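Local coordinates for cellulase (Bacteroides salanitronis, PDB 6WQY), which probably hydrolyses internal beta-1,4 linkages of cellulose and related plant polysaccharides, as a broad-specificity endoglucanase of glycoside hydrolase family 5, subfamily 4, at residues A[254-257]-A[258-262]; A[266-270]-A[271-275]; A[279-283]-A[284-288]. One frame throughout, in Å; residues are numbered along the deposited sequence. Where two conformers were deposited one is given.

In the fold
All three interactions belong to the excursion that joins strand 246-251 to strand 305-310, the sixth and seventh strands of the family 5 TIM barrel. They come in series along the chain: interaction 1 forms the short helix 256-259, interaction 2 a turn in the following loop, and interaction 3 the start of helix 284-299. The centre of the first lies about 12 Å from the centres of the other two, which are about 10 Å from each other, so they make one cluster. Trp269, Asp254 and Asp283 tie them together through bonds to Gly282, Asn286 and Gly270 respectively. The long beta-alpha connection is thus folded back on itself beside helix 318-337, away from the known magnesium site.

Interaction 1: residues A[254-257]-A[258-262]; sequences DPID and YTENA
Ile256 lies alongside Glu260, one helical turn on, and its side chain can be followed outward to that contact. CB carries two branches: CG1, held anti to the backbone N (chi1 -172°), runs forward along the helix, toward the next turn, and comes within 4.2 Å of Glu260 CB. The methyl at its end does most of the touching. Ile256 CD1 rests 3.7 Å from Glu260 CB and 3.6 Å from Thr259 OG1, the threonine side chain crossing the isoleucine at about a right angle. A branched aliphatic side chain suits this outer face, since its longer arm covers the CB methylene of Glu260. The backbone that carries these side chains forms helix 256-259, a single short turn just after the sixth barrel strand, with Pro255 at the N-cap after a cis peptide bond. Proline has no amide N-H to give, which costs nothing at a helix start, where no helical carbonyl precedes it. Pro255 O takes two donors, Thr259 N in the carbonyl plane at 3.0 Å and Tyr258 N from above that plane. Pro255 CG lies 3.8 Å from Tyr258 CB, while the aromatic ring goes on to meet Trp269. Thr259 OG1 bonds to Tyr253 O. Past the helix, Asn261 takes positive phi, which asparagine tolerates well, and its OD1 accepts a hydrogen bond from a water 2.8 Å away that also donates weakly to Asp257 O.

Interaction 2: residues A[266-270]-A[271-275]; sequences YSQWG and HTADP
Gln268 OE1 is gripped by two donors: the backbone N of Asp274 and a water. The bond from Asp274 N to Gln268 OE1 is 2.9 Å long and almost perfectly straight, 178° at the hydrogen, with the donor tilted 23° from the plane of the amide. The water donates to Gln268 OE1 at 2.8 Å and also to the carbonyl O of Thr272, so it links the glutamine to the turn as well. The glutamine reaches this position because CG stands anti to its own carbonyl carbon (chi1 -53°) and the chain then runs extended, carrying the amide across to the returning backbone. A glutamine fits here by its length and by an amide oxygen that can accept from a main-chain N-H without bringing a charge. Nearer the backbone, Gln268 CB packs 3.6 Å from Ala273 CB, and a side chain as small as alanine lets the two chain portions approach closely.

The reversal between them is a type I beta turn from Gly270 to Ala273, closed by Ala273 N on Gly270 O at 3.1 Å. This turn lies in the loop between helix 256-259 and helix 284-299 of the TIM-barrel domain. Gly270 combines a positive phi with an extended psi, a conformation that glycine, having no CB, adopts without strain against the carbonyl O of the residue before it. The Ala273 methyl CB sits inside the bend, 3.3 Å from Gly270 O and near the backbone N of Trp269. Trp269 CB points away from the bend, and the indole meets Tyr258, Tyr326 and Tyr327, while its NE1 donates to Gly282 O. Beyond the turn, Asp274 OD1 accepts from the backbone N of Ser276.

Interaction 3: residues A[279-283]-A[284-288]; sequences ADWGD and EDNVT
Asn286 CB packs tightly over the backbone leading into the helix, 3.4 Å from Asp283 O and 3.7 Å from Gly282 CA. The same Asp283 carbonyl accepts from the helix: Asn286 N bonds to Asp283 O at 2.9 Å from well above the carbonyl plane, and Val287 N adds a weak, longer bond. Glycine suits position 282, where phi is positive and the Trp281 ring lies close, conditions that favour a residue without a CB. On the inner side Glu284 bends at chi2 (87°), which folds its carboxylate back so that OE1 comes 3.4 Å from Asp283 CB. Its other oxygen, OE2, accepts from Tyr326 OH and from the backbone N of His271.

Asp283 occupies the N-cap of helix 284-299, the helix leading to the seventh barrel strand, yet its side chain makes no capping bond. Its carboxylate instead serves the neighbouring loop: OD1 accepts from the backbone N of Gly270 and OD2 forms a salt bridge with Lys278. The buried Glu284 N has no partner in the model. Three acidic side chains, Asp283, Glu284 and Asp285, gather at this end, where the helix dipole would probably favour their negative charge.

Packing is looser toward the solvent. The exposed indole of Trp281 meets the asparagine amide obliquely, the planes 75° apart and CZ3 standing 3.8 Å from Asn286 ND2. With CG anti to the backbone N (chi1 -175°), Asn286 extends back toward that ring, and an amide is apt here because ND2 can donate twice, to Asp254 OD2 and, at 2.9 Å, to a water. This water in turn donates to Gly282 O, 2.8 Å away.

Interaction 1: residues A[254-257]-A[258-262]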
loop_
_atom_site.group_PDB
_atom_site.type_symbol
_atom_site.label_atom_id
_atom_site.label_comp_id
_atom_site.label_asym_id
_atom_site.label_seq_id
_atom_site.Cartn_x
_atom_site.Cartn_y
_atom_site.Cartn_z
ATOM N N ASP A 254 -11.310 -7.950 1.727
ATOM C CA ASP A 254 -12.581 -8.651 1.621
ATOM C C ASP A 254 -12.710 -9.704 2.720
ATOM O O ASP A 254 -11.777 -10.485 2.926
ATOM C CB ASP A 254 -12.698 -9.390 0.286
ATOM C CG ASP A 254 -12.757 -8.484 -0.921
ATOM O OD1 ASP A 254 -12.845 -7.240 -0.778
ATOM O OD2 ASP A 254 -12.750 -9.061 -2.059
ATOM N N PRO A 255 -13.864 -9.809 3.395
ATOM C CA PRO A 255 -15.030 -8.913 3.349
ATOM C C PRO A 255 -14.850 -7.812 4.392
ATOM O O PRO A 255 -14.656 -8.129 5.582
ATOM C CB PRO A 255 -16.194 -9.842 3.693
ATOM C CG PRO A 255 -15.584 -10.898 4.581
ATOM C CD PRO A 255 -14.100 -10.947 4.304
ATOM N N ILE A 256 -14.908 -6.543 3.980
ATOM C CA ILE A 256 -14.601 -5.446 4.891
ATOM C C ILE A 256 -15.514 -5.431 6.107
ATOM O O ILE A 256 -15.097 -5.006 7.192
ATOM C CB ILE A 256 -14.593 -4.104 4.132
ATOM C CG1 ILE A 256 -14.094 -2.962 5.018
ATOM C CG2 ILE A 256 -15.962 -3.785 3.572
ATOM C CD1 ILE A 256 -12.640 -3.054 5.403
ATOM N N ASP A 257 -16.769 -5.866 5.972
ATOM C CA ASP A 257 -17.624 -5.886 7.152
ATOM C C ASP A 257 -17.022 -6.742 8.259
ATOM O O ASP A 257 -17.201 -6.432 9.443
ATOM C CB ASP A 257 -19.023 -6.398 6.794
ATOM C CG ASP A 257 -19.853 -5.366 6.047
ATOM O OD1 ASP A 257 -19.386 -4.217 5.870
ATOM O OD2 ASP A 257 -20.978 -5.712 5.625
ATOM N N TYR A 258 -16.323 -7.816 7.896
ATOM C CA TYR A 258 -15.638 -8.657 8.878
ATOM C C TYR A 258 -14.284 -8.062 9.280
ATOM O O TYR A 258 -13.969 -7.936 10.474
ATOM C CB TYR A 258 -15.457 -10.089 8.335
ATOM C CG TYR A 258 -14.563 -10.910 9.246
ATOM C CD1 TYR A 258 -14.980 -11.250 10.522
ATOM C CD2 TYR A 258 -13.291 -11.300 8.852
ATOM C CE1 TYR A 258 -14.156 -11.945 11.379
ATOM C CE2 TYR A 258 -12.462 -12.014 9.701
ATOM C CZ TYR A 258 -12.898 -12.325 10.971
ATOM O OH TYR A 258 -12.065 -13.015 11.822
ATOM N N THR A 259 -13.467 -7.676 8.304
ATOM C CA THR A 259 -12.092 -7.320 8.633
ATOM C C THR A 259 -11.998 -6.015 9.409
ATOM O O THR A 259 -11.085 -5.873 10.227
ATOM C CB THR A 259 -11.217 -7.289 7.380
ATOM O OG1 THR A 259 -11.783 -6.360 6.452
ATOM C CG2 THR A 259 -11.101 -8.666 6.751
ATOM N N GLU A 260 -12.897 -5.057 9.181
ATOM C CA GLU A 260 -12.899 -3.832 9.964
ATOM C C GLU A 260 -13.969 -3.830 11.056
ATOM O O GLU A 260 -13.933 -2.968 11.937
ATOM C CB GLU A 260 -13.054 -2.598 9.066
ATOM C CG GLU A 260 -12.839 -1.296 9.820
ATOM C CD GLU A 260 -12.468 -0.135 8.928
ATOM O OE1 GLU A 260 -13.060 -0.017 7.851
ATOM O OE2 GLU A 260 -11.579 0.655 9.310
ATOM N N ASN A 261 -14.914 -4.760 11.019
ATOM C CA ASN A 261 -15.851 -4.974 12.128
ATOM C C ASN A 261 -16.711 -3.742 12.412
ATOM O O ASN A 261 -16.963 -3.402 13.569
ATOM C CB ASN A 261 -15.110 -5.417 13.395
ATOM C CG ASN A 261 -16.041 -5.968 14.461
ATOM O OD1 ASN A 261 -17.032 -6.627 14.154
ATOM N ND2 ASN A 261 -15.723 -5.697 15.728
ATOM N N ALA A 262 -17.195 -3.082 11.357
ATOM C CA ALA A 262 -17.870 -1.795 11.523
ATOM C C ALA A 262 -19.032 -1.880 12.510
ATOM O O ALA A 262 -19.067 -1.152 13.508
ATOM C CB ALA A 262 -18.350 -1.269 10.165
HETATM O O HOH W 1 -19.111 -6.785 12.329
#

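Interaction 2: residues A[266-270]-A[271-275]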
loop_
_atom_site.group_PDB
_atom_site.type_symbol
_atom_site.label_atom_id
_atom_site.label_comp_id
_atom_site.label_asym_id
_atom_site.label_seq_id
_atom_site.Cartn_x
_atom_site.Cartn_y
_atom_site.Cartn_z
ATOM N N TYR A 266 -20.130 -9.256 13.025
ATOM C CA TYR A 266 -19.538 -10.408 12.338
ATOM C C TYR A 266 -18.229 -10.742 13.039
ATOM O O TYR A 266 -17.219 -10.066 12.838
ATOM C CB TYR A 266 -19.288 -10.091 10.872
ATOM C CG TYR A 266 -20.520 -9.663 10.121
ATOM C CD1 TYR A 266 -21.690 -10.402 10.179
ATOM C CD2 TYR A 266 -20.510 -8.510 9.350
ATOM C CE1 TYR A 266 -22.819 -10.007 9.486
ATOM C CE2 TYR A 266 -21.631 -8.105 8.656
ATOM C CZ TYR A 266 -22.782 -8.857 8.727
ATOM O OH TYR A 266 -23.898 -8.452 8.032
ATOM N N SER A 267 -18.243 -11.810 13.835
ATOM C CA SER A 267 -17.098 -12.188 14.647
ATOM C C SER A 267 -16.400 -13.452 14.166
ATOM O O SER A 267 -15.381 -13.832 14.749
ATOM C CB SER A 267 -17.530 -12.377 16.107
ATOM O OG SER A 267 -18.546 -13.369 16.208
ATOM N N GLN A 268 -16.912 -14.112 13.130
ATOM C CA GLN A 268 -16.330 -15.353 12.619
ATOM C C GLN A 268 -16.222 -15.290 11.102
ATOM O O GLN A 268 -16.848 -14.448 10.448
ATOM C CB GLN A 268 -17.153 -16.572 13.069
ATOM C CG GLN A 268 -17.354 -16.590 14.573
ATOM C CD GLN A 268 -17.957 -17.885 15.102
ATOM O OE1 GLN A 268 -18.351 -18.775 14.338
ATOM N NE2 GLN A 268 -18.036 -17.986 16.415
ATOM N N TRP A 269 -15.391 -16.172 10.544
ATOM C CA TRP A 269 -15.068 -16.155 9.128
ATOM C C TRP A 269 -14.684 -17.553 8.668
ATOM O O TRP A 269 -14.104 -18.331 9.425
ATOM C CB TRP A 269 -13.887 -15.202 8.856
ATOM C CG TRP A 269 -13.525 -15.079 7.423
ATOM C CD1 TRP A 269 -14.099 -14.233 6.519
ATOM C CD2 TRP A 269 -12.513 -15.813 6.711
ATOM N NE1 TRP A 269 -13.517 -14.406 5.287
ATOM C CE2 TRP A 269 -12.550 -15.370 5.371
ATOM C CE3 TRP A 269 -11.577 -16.789 7.070
ATOM C CZ2 TRP A 269 -11.683 -15.860 4.395
ATOM C CZ3 TRP A 269 -10.726 -17.273 6.096
ATOM C CH2 TRP A 269 -10.780 -16.802 4.778
ATOM N N GLY A 270 -15.006 -17.863 7.419
ATOM C CA GLY A 270 -14.542 -19.084 6.797
ATOM C C GLY A 270 -15.473 -20.264 6.981
ATOM O O GLY A 270 -16.585 -20.155 7.496
ATOM N N HIS A 271 -14.975 -21.433 6.574
ATOM C CA HIS A 271 -15.821 -22.618 6.471
ATOM C C HIS A 271 -16.451 -23.006 7.800
ATOM O O HIS A 271 -17.546 -23.584 7.813
ATOM C CB HIS A 271 -15.025 -23.859 6.032
ATOM C CG HIS A 271 -14.332 -23.737 4.714
ATOM N ND1 HIS A 271 -14.936 -23.219 3.591
ATOM C CD2 HIS A 271 -13.089 -24.117 4.334
ATOM C CE1 HIS A 271 -14.086 -23.263 2.580
ATOM N NE2 HIS A 271 -12.957 -23.800 3.004
ATOM N N THR A 272 -15.757 -22.789 8.911
ATOM C CA THR A 272 -16.254 -23.263 10.198
ATOM C C THR A 272 -17.115 -22.233 10.917
ATOM O O THR A 272 -17.655 -22.537 11.986
ATOM C CB THR A 272 -15.114 -23.712 11.132
ATOM O OG1 THR A 272 -14.504 -22.571 11.742
ATOM C CG2 THR A 272 -14.085 -24.528 10.380
ATOM N N ALA A 273 -17.277 -21.045 10.349
ATOM C CA ALA A 273 -17.998 -19.982 11.029
ATOM C C ALA A 273 -19.473 -20.307 11.188
ATOM O O ALA A 273 -20.094 -20.906 10.310
ATOM C CB ALA A 273 -17.855 -18.691 10.228
ATOM N N ASP A 274 -20.030 -19.883 12.307
ATOM C CA ASP A 274 -21.474 -19.951 12.504
ATOM C C ASP A 274 -22.140 -19.000 11.520
ATOM O O ASP A 274 -21.746 -17.829 11.442
ATOM C CB ASP A 274 -21.791 -19.527 13.941
ATOM C CG ASP A 274 -23.267 -19.633 14.282
ATOM O OD1 ASP A 274 -24.116 -19.408 13.395
ATOM O OD2 ASP A 274 -23.578 -19.942 15.450
ATOM N N PRO A 275 -23.135 -19.454 10.746
ATOM C CA PRO A 275 -23.730 -18.558 9.740
ATOM C C PRO A 275 -24.317 -17.289 10.324
ATOM O O PRO A 275 -24.411 -16.279 9.619
ATOM C CB PRO A 275 -24.812 -19.425 9.078
ATOM C CG PRO A 275 -24.384 -20.824 9.333
ATOM C CD PRO A 275 -23.708 -20.812 10.681
HETATM O O HOH W 2 -18.204 -21.589 14.741
#

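Interaction 3: residues A[279-283]-A[284-288]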
loop_
_atom_site.group_PDB
_atom_site.type_symbol
_atom_site.label_atom_id
_atom_site.label_comp_id
_atom_site.label_asym_id
_atom_site.label_seq_id
_atom_site.Cartn_x
_atom_site.Cartn_y
_atom_site.Cartn_z
ATOM N N ALA A 279 -20.177 -12.559 7.829
ATOM C CA ALA A 279 -20.673 -11.873 6.644
ATOM C C ALA A 279 -21.200 -12.897 5.644
ATOM O O ALA A 279 -20.852 -14.080 5.690
ATOM C CB ALA A 279 -19.551 -11.055 6.004
ATOM N N ASP A 280 -22.046 -12.438 4.722
ATOM C CA ASP A 280 -22.704 -13.355 3.799
ATOM C C ASP A 280 -21.888 -13.627 2.542
ATOM O O ASP A 280 -22.410 -14.235 1.599
ATOM C CB ASP A 280 -24.118 -12.883 3.443
ATOM C CG ASP A 280 -24.137 -11.558 2.706
ATOM O OD1 ASP A 280 -23.070 -11.078 2.276
ATOM O OD2 ASP A 280 -25.238 -10.989 2.554
ATOM N N TRP A 281 -20.621 -13.219 2.515
ATOM C CA TRP A 281 -19.755 -13.463 1.371
ATOM C C TRP A 281 -18.316 -13.390 1.857
ATOM O O TRP A 281 -18.045 -13.117 3.030
ATOM C CB TRP A 281 -20.016 -12.431 0.268
ATOM C CG TRP A 281 -19.476 -11.083 0.617
ATOM C CD1 TRP A 281 -19.997 -10.201 1.526
ATOM C CD2 TRP A 281 -18.306 -10.462 0.075
ATOM N NE1 TRP A 281 -19.219 -9.078 1.582
ATOM C CE2 TRP A 281 -18.173 -9.210 0.704
ATOM C CE3 TRP A 281 -17.354 -10.838 -0.879
ATOM C CZ2 TRP A 281 -17.137 -8.327 0.405
ATOM C CZ3 TRP A 281 -16.327 -9.964 -1.166
ATOM C CH2 TRP A 281 -16.232 -8.720 -0.532
ATOM N N GLY A 282 -17.382 -13.646 0.949
ATOM C CA GLY A 282 -15.993 -13.305 1.190
ATOM C C GLY A 282 -15.169 -14.323 1.945
ATOM O O GLY A 282 -14.185 -13.947 2.591
ATOM N N ASP A 283 -15.540 -15.599 1.879
ATOM C CA ASP A 283 -14.796 -16.661 2.557
ATOM C C ASP A 283 -13.612 -17.131 1.724
ATOM O O ASP A 283 -13.132 -16.389 0.857
ATOM C CB ASP A 283 -15.778 -17.760 2.975
ATOM C CG ASP A 283 -16.763 -17.254 4.020
ATOM O OD1 ASP A 283 -16.314 -16.706 5.046
ATOM O OD2 ASP A 283 -17.988 -17.407 3.801
ATOM N N GLU A 284 -13.107 -18.329 2.007
ATOM C CA GLU A 284 -11.840 -18.769 1.434
ATOM C C GLU A 284 -11.833 -18.715 -0.085
ATOM O O GLU A 284 -10.810 -18.363 -0.691
ATOM C CB GLU A 284 -11.548 -20.208 1.882
ATOM C CG GLU A 284 -11.247 -20.387 3.371
ATOM C CD GLU A 284 -12.469 -20.577 4.259
ATOM O OE1 GLU A 284 -13.607 -20.234 3.851
ATOM O OE2 GLU A 284 -12.282 -21.100 5.398
ATOM N N ASP A 285 -12.952 -19.097 -0.714
ATOM C CA ASP A 285 -13.021 -19.133 -2.169
ATOM C C ASP A 285 -12.932 -17.739 -2.775
ATOM O O ASP A 285 -12.513 -17.594 -3.934
ATOM C CB ASP A 285 -14.304 -19.830 -2.621
ATOM C CG ASP A 285 -15.555 -19.181 -2.060
ATOM O OD1 ASP A 285 -15.606 -18.938 -0.837
ATOM O OD2 ASP A 285 -16.494 -18.921 -2.844
ATOM N N ASN A 286 -13.340 -16.701 -2.038
ATOM C CA ASN A 286 -13.147 -15.342 -2.526
ATOM C C ASN A 286 -11.675 -14.948 -2.494
ATOM O O ASN A 286 -11.188 -14.265 -3.405
ATOM C CB ASN A 286 -13.983 -14.341 -1.735
ATOM C CG ASN A 286 -13.877 -12.942 -2.302
ATOM O OD1 ASN A 286 -14.373 -12.680 -3.408
ATOM N ND2 ASN A 286 -13.221 -12.049 -1.580
ATOM N N VAL A 287 -10.951 -15.344 -1.446
ATOM C CA VAL A 287 -9.528 -15.036 -1.383
ATOM C C VAL A 287 -8.805 -15.636 -2.580
ATOM O O VAL A 287 -8.087 -14.948 -3.320
ATOM C CB VAL A 287 -8.920 -15.545 -0.065
ATOM C CG1 VAL A 287 -7.426 -15.225 -0.033
ATOM C CG2 VAL A 287 -9.616 -14.962 1.142
ATOM N N THR A 288 -8.964 -16.940 -2.781
ATOM C CA THR A 288 -8.254 -17.582 -3.884
ATOM C C THR A 288 -8.813 -17.148 -5.232
ATOM O O THR A 288 -8.052 -16.991 -6.199
ATOM C CB THR A 288 -8.271 -19.104 -3.744
ATOM O OG1 THR A 288 -9.617 -19.550 -3.654
ATOM C CG2 THR A 288 -7.514 -19.540 -2.502
HETATM O O HOH W 3 -12.201 -12.681 1.081
#